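Ricin B lectin (PDB 3VSF) is an exo-beta-1,3-galactanase, which probably trims beta-1,3-galactan from chain ends with a family 43 glycoside hydrolase domain joined to a galactose-binding ricin-type beta-trefoil module. Local coordinates at residues A[56-61]-A[87-92]; A[46-51]-A[323-328]. All blocks are in the same frame, centred on the assembly; numbering follows the deposited sequence.

Contact 1. Residues A[56-61]-A[87-92]; sequences IHAHGG and SCYRSK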
# COMPACT_ATOMS: atom_id res chain seq x y z
N ILE A 56 -10.85 -15.43 -3.17
CA ILE A 56 -9.42 -15.69 -3.03
C ILE A 56 -9.02 -15.66 -1.56
O ILE A 56 -9.35 -14.74 -0.83
CB ILE A 56 -8.58 -14.65 -3.81
CG1 ILE A 56 -8.89 -14.73 -5.31
CG2 ILE A 56 -7.10 -14.85 -3.55
CD1 ILE A 56 -8.11 -13.74 -6.15
N HIS A 57 -8.29 -16.70 -1.13
CA HIS A 57 -7.83 -16.79 0.25
C HIS A 57 -6.31 -16.87 0.34
O HIS A 57 -5.74 -17.95 0.48
CB HIS A 57 -8.47 -17.99 0.96
CG HIS A 57 -8.44 -19.25 0.16
ND1 HIS A 57 -7.55 -20.28 0.41
CD2 HIS A 57 -9.20 -19.66 -0.89
CE1 HIS A 57 -7.76 -21.26 -0.44
NE2 HIS A 57 -8.75 -20.91 -1.24
N ALA A 58 -5.66 -15.71 0.25
CA ALA A 58 -4.20 -15.64 0.33
C ALA A 58 -3.77 -14.54 1.30
O ALA A 58 -3.07 -13.60 0.91
CB ALA A 58 -3.60 -15.41 -1.05
N HIS A 59 -4.18 -14.67 2.55
CA HIS A 59 -3.91 -13.66 3.56
C HIS A 59 -2.44 -13.61 3.94
O HIS A 59 -1.74 -14.62 3.90
CB HIS A 59 -4.77 -13.93 4.80
CG HIS A 59 -6.22 -14.14 4.50
ND1 HIS A 59 -6.80 -13.69 3.33
CD2 HIS A 59 -7.20 -14.76 5.20
CE1 HIS A 59 -8.08 -14.02 3.33
NE2 HIS A 59 -8.35 -14.67 4.45
N GLY A 60 -1.97 -12.42 4.30
CA GLY A 60 -0.57 -12.21 4.62
C GLY A 60 0.34 -12.68 3.50
O GLY A 60 1.49 -13.04 3.73
N GLY A 61 -0.20 -12.68 2.29
CA GLY A 61 0.50 -13.26 1.15
C GLY A 61 1.60 -12.41 0.56
O GLY A 61 2.02 -11.40 1.13
N SER A 87 -2.19 -21.22 -0.33
CA SER A 87 -2.75 -21.16 -1.68
C SER A 87 -1.83 -20.45 -2.66
O SER A 87 -0.91 -19.73 -2.27
CB SER A 87 -4.11 -20.46 -1.65
OG SER A 87 -4.98 -21.08 -0.72
N CYS A 88 -2.08 -20.67 -3.95
CA CYS A 88 -1.30 -20.05 -5.01
C CYS A 88 -2.19 -19.67 -6.18
O CYS A 88 -2.86 -20.52 -6.76
CB CYS A 88 -0.18 -20.98 -5.48
SG CYS A 88 0.73 -20.36 -6.91
N TYR A 89 -2.19 -18.38 -6.52
CA TYR A 89 -2.99 -17.89 -7.64
C TYR A 89 -2.10 -17.33 -8.74
O TYR A 89 -1.09 -16.68 -8.46
CB TYR A 89 -4.00 -16.85 -7.16
CG TYR A 89 -5.01 -17.38 -6.17
CD1 TYR A 89 -4.71 -17.47 -4.82
CD2 TYR A 89 -6.26 -17.80 -6.59
CE1 TYR A 89 -5.63 -17.95 -3.91
CE2 TYR A 89 -7.19 -18.29 -5.69
CZ TYR A 89 -6.87 -18.37 -4.35
OH TYR A 89 -7.79 -18.85 -3.45
N ARG A 90 -2.49 -17.56 -9.99
CA ARG A 90 -1.69 -17.17 -11.14
C ARG A 90 -2.45 -16.19 -12.03
O ARG A 90 -3.66 -16.30 -12.18
CB ARG A 90 -1.28 -18.41 -11.93
CG ARG A 90 -0.51 -18.12 -13.21
CD ARG A 90 -0.20 -19.41 -13.95
NE ARG A 90 -1.42 -20.16 -14.26
CZ ARG A 90 -1.74 -20.59 -15.48
NH1 ARG A 90 -0.94 -20.36 -16.50
NH2 ARG A 90 -2.87 -21.26 -15.67
N SER A 91 -1.73 -15.24 -12.61
CA SER A 91 -2.35 -14.24 -13.49
C SER A 91 -1.33 -13.48 -14.33
O SER A 91 -0.15 -13.39 -13.97
CB SER A 91 -3.18 -13.26 -12.66
OG SER A 91 -3.76 -12.26 -13.49
N LYS A 92 -1.79 -12.93 -15.44
CA LYS A 92 -0.95 -12.10 -16.30
C LYS A 92 -1.38 -10.64 -16.22
O LYS A 92 -0.56 -9.73 -16.38
CB LYS A 92 -1.04 -12.57 -17.76
CG LYS A 92 -0.35 -13.90 -18.03
CD LYS A 92 -0.43 -14.25 -19.51
CE LYS A 92 0.39 -15.48 -19.84
NZ LYS A 92 0.28 -15.86 -21.28

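Contact 2. Residues A[46-51]-A[323-328]; sequences TQFKDT and YVWLPL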
# COMPACT_ATOMS: atom_id res chain seq x y z
N THR A 46 -12.43 -5.24 -0.16
CA THR A 46 -13.24 -6.40 -0.52
C THR A 46 -12.39 -7.66 -0.65
O THR A 46 -11.17 -7.61 -0.52
CB THR A 46 -13.98 -6.17 -1.86
OG1 THR A 46 -13.04 -6.28 -2.95
CG2 THR A 46 -14.64 -4.80 -1.89
N GLN A 47 -13.05 -8.78 -0.89
CA GLN A 47 -12.36 -10.04 -1.14
C GLN A 47 -12.40 -10.38 -2.62
O GLN A 47 -13.45 -10.76 -3.15
CB GLN A 47 -12.97 -11.17 -0.31
CG GLN A 47 -12.74 -11.04 1.18
CD GLN A 47 -13.22 -12.25 1.96
OE1 GLN A 47 -14.12 -12.96 1.51
NE2 GLN A 47 -12.63 -12.49 3.12
N PHE A 48 -11.26 -10.24 -3.29
CA PHE A 48 -11.18 -10.50 -4.72
C PHE A 48 -11.61 -11.93 -5.02
O PHE A 48 -11.37 -12.84 -4.23
CB PHE A 48 -9.76 -10.28 -5.24
CG PHE A 48 -9.15 -8.98 -4.79
CD1 PHE A 48 -9.94 -7.93 -4.36
CD2 PHE A 48 -7.77 -8.82 -4.79
CE1 PHE A 48 -9.38 -6.74 -3.95
CE2 PHE A 48 -7.20 -7.63 -4.37
CZ PHE A 48 -8.00 -6.59 -3.95
N LYS A 49 -12.26 -12.13 -6.17
CA LYS A 49 -12.69 -13.46 -6.57
C LYS A 49 -11.88 -13.98 -7.76
O LYS A 49 -11.62 -13.24 -8.71
CB LYS A 49 -14.18 -13.47 -6.91
CG LYS A 49 -15.09 -13.30 -5.70
CD LYS A 49 -16.54 -13.54 -6.08
CE LYS A 49 -17.45 -13.52 -4.86
NZ LYS A 49 -18.86 -13.82 -5.21
N ASP A 50 -11.48 -15.24 -7.69
CA ASP A 50 -10.74 -15.87 -8.77
C ASP A 50 -11.64 -16.08 -9.98
O ASP A 50 -12.85 -15.85 -9.92
CB ASP A 50 -10.13 -17.19 -8.32
CG ASP A 50 -11.16 -18.15 -7.75
OD1 ASP A 50 -12.30 -18.17 -8.25
OD2 ASP A 50 -10.82 -18.89 -6.79
N THR A 51 -11.05 -16.54 -11.08
CA THR A 51 -11.79 -16.78 -12.31
C THR A 51 -12.93 -17.77 -12.09
O THR A 51 -13.96 -17.71 -12.77
CB THR A 51 -10.87 -17.30 -13.43
OG1 THR A 51 -10.22 -18.50 -12.99
CG2 THR A 51 -9.83 -16.26 -13.79
N TYR A 323 -8.73 -7.57 1.11
CA TYR A 323 -7.43 -7.11 0.61
C TYR A 323 -7.47 -5.64 0.18
O TYR A 323 -8.51 -5.13 -0.22
CB TYR A 323 -6.97 -7.98 -0.56
CG TYR A 323 -7.06 -9.46 -0.28
CD1 TYR A 323 -6.11 -10.10 0.51
CD2 TYR A 323 -8.09 -10.23 -0.81
CE1 TYR A 323 -6.19 -11.46 0.77
CE2 TYR A 323 -8.18 -11.58 -0.55
CZ TYR A 323 -7.23 -12.19 0.23
OH TYR A 323 -7.32 -13.54 0.49
N VAL A 324 -6.32 -4.99 0.27
CA VAL A 324 -6.19 -3.59 -0.13
C VAL A 324 -4.94 -3.40 -0.98
O VAL A 324 -3.82 -3.46 -0.48
CB VAL A 324 -6.11 -2.66 1.09
CG1 VAL A 324 -5.75 -1.25 0.66
CG2 VAL A 324 -7.43 -2.67 1.85
N TRP A 325 -5.14 -3.17 -2.28
CA TRP A 325 -4.02 -2.94 -3.19
C TRP A 325 -3.97 -1.48 -3.64
O TRP A 325 -4.97 -0.91 -4.06
CB TRP A 325 -4.11 -3.86 -4.41
CG TRP A 325 -3.84 -5.30 -4.09
CD1 TRP A 325 -3.68 -5.85 -2.85
CD2 TRP A 325 -3.68 -6.37 -5.03
NE1 TRP A 325 -3.43 -7.20 -2.96
CE2 TRP A 325 -3.43 -7.54 -4.29
CE3 TRP A 325 -3.73 -6.45 -6.42
CZ2 TRP A 325 -3.23 -8.78 -4.89
CZ3 TRP A 325 -3.53 -7.68 -7.02
CH2 TRP A 325 -3.28 -8.83 -6.26
N LEU A 326 -2.78 -0.89 -3.53
CA LEU A 326 -2.59 0.50 -3.90
C LEU A 326 -1.24 0.67 -4.59
O LEU A 326 -0.33 -0.13 -4.38
CB LEU A 326 -2.64 1.40 -2.66
CG LEU A 326 -3.90 1.30 -1.80
CD1 LEU A 326 -3.70 2.03 -0.48
CD2 LEU A 326 -5.11 1.86 -2.54
N PRO A 327 -1.10 1.71 -5.42
CA PRO A 327 0.18 2.00 -6.06
C PRO A 327 1.13 2.71 -5.11
O PRO A 327 0.71 3.62 -4.39
CB PRO A 327 -0.21 2.93 -7.21
CG PRO A 327 -1.42 3.63 -6.70
CD PRO A 327 -2.17 2.63 -5.87
N LEU A 328 2.39 2.29 -5.09
CA LEU A 328 3.41 2.96 -4.29
C LEU A 328 4.19 3.93 -5.17
O LEU A 328 5.00 3.52 -6.00
CB LEU A 328 4.35 1.94 -3.66
CG LEU A 328 5.47 2.51 -2.78
CD1 LEU A 328 4.89 3.27 -1.60
CD2 LEU A 328 6.41 1.41 -2.31

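Contact 1. Residues A[56-61]-A[87-92]
The phenol ring of Y89 takes I56 on one face and turns its hydroxyl edge to H57. On that face CG2 of I56 makes a CH-pi contact, 3.6 Å from the ring centroid of Y89 and 20° off the ring normal. The methyl lies off centre, nearest CE1. CG2 of I56 is anti to the backbone N (CG1 at chi1 -62°), which turns this methyl down onto the ring. A58 adds its CB at an oblique position, 4.3 Å from CE1 of Y89.

The rings of H57 and Y89 form an edge-to-face (T-shaped) pair. Their planes stand at 86° and their centroids are 5.9 Å apart. The edge of Y89 points at the imidazole face, so OH of Y89 lies over that face. OH of Y89 also accepts a nearly straight hydrogen bond from the backbone N of H57, at 3.2 Å. H57 thus meets this hydroxyl twice: its backbone N donates to it and its imidazole face lies against it.

S87 lies obliquely beside the imidazole of H57; its OG is hydrogen-bonded to E102 on strand 98-105.

S87 and Y89 point the same way from strand 83-91, an inner strand of a four-stranded antiparallel blade of the family 43 beta-propeller. Residues 56-61 end the loop that leads into strand 61-66 of this blade, through a type II turn from A58 to G61. The loop packs across the blade: A58 touches W72 on strand 69-77, and H57 meets Y76 edge-to-face.

Contact 2. Residues A[46-51]-A[323-328]
An aromatic cluster of F48, Y323 and W325 joins an N-terminal loop to strand 322-330 of the last blade of the family 43 beta-propeller. Y323 and W325 are alternate residues of the strand and both point toward the loop. F48 sits against the two.

CE2 of F48 stands over the centre of the indole face of W325, 3.8 Å from CE2 of W325. This is an edge-to-face pair: the phenyl plane is at 86° to the five-membered ring. One face of the F48 ring receives the CB of Y323 in a CH-pi contact, 4.1 Å from the centroid. The two six-membered rings of F48 and Y323 meet at an oblique 48°. CG of F48 is anti to its carbonyl carbon (chi1 -48°), and this brings the ring over to the strand. The backbone N of F48 lies at the edge of the Y323 ring.

One backbone hydrogen bond crosses beside the cluster, from N of Y323 to O of T46, at 2.9 Å and nearly straight. Q47 packs its CA 4.3 Å from CD2 of Y323, while its NE2 bonds to the backbone O of S321.

The contact is thus mainly nonpolar. The indole face of W325 and CB of Y323 together probably limit how F48 can tilt, and the backbone bond from Y323 to T46 is one of several that join the loop to the strand.

The two contacts lie side by side in the catalytic propeller domain, their centres about 10 Å apart. Along the chain the order is 46-51, 56-61, 87-92 and 323-328. Both loop segments belong to the same connection between strands 41-43 and 61-66. Contact 1 ties it to the first blade, contact 2 to the last. Y323 joins them directly: its OH probably hydrogen-bonds to both O of I56 and N of A58, each at 2.7 Å. A backbone bond between F48 and I56 also links the loop to itself. The N-terminal connection thus bridges the first and last blades, consistent with a place where the ring of blades closes, away from the galactose-binding sites.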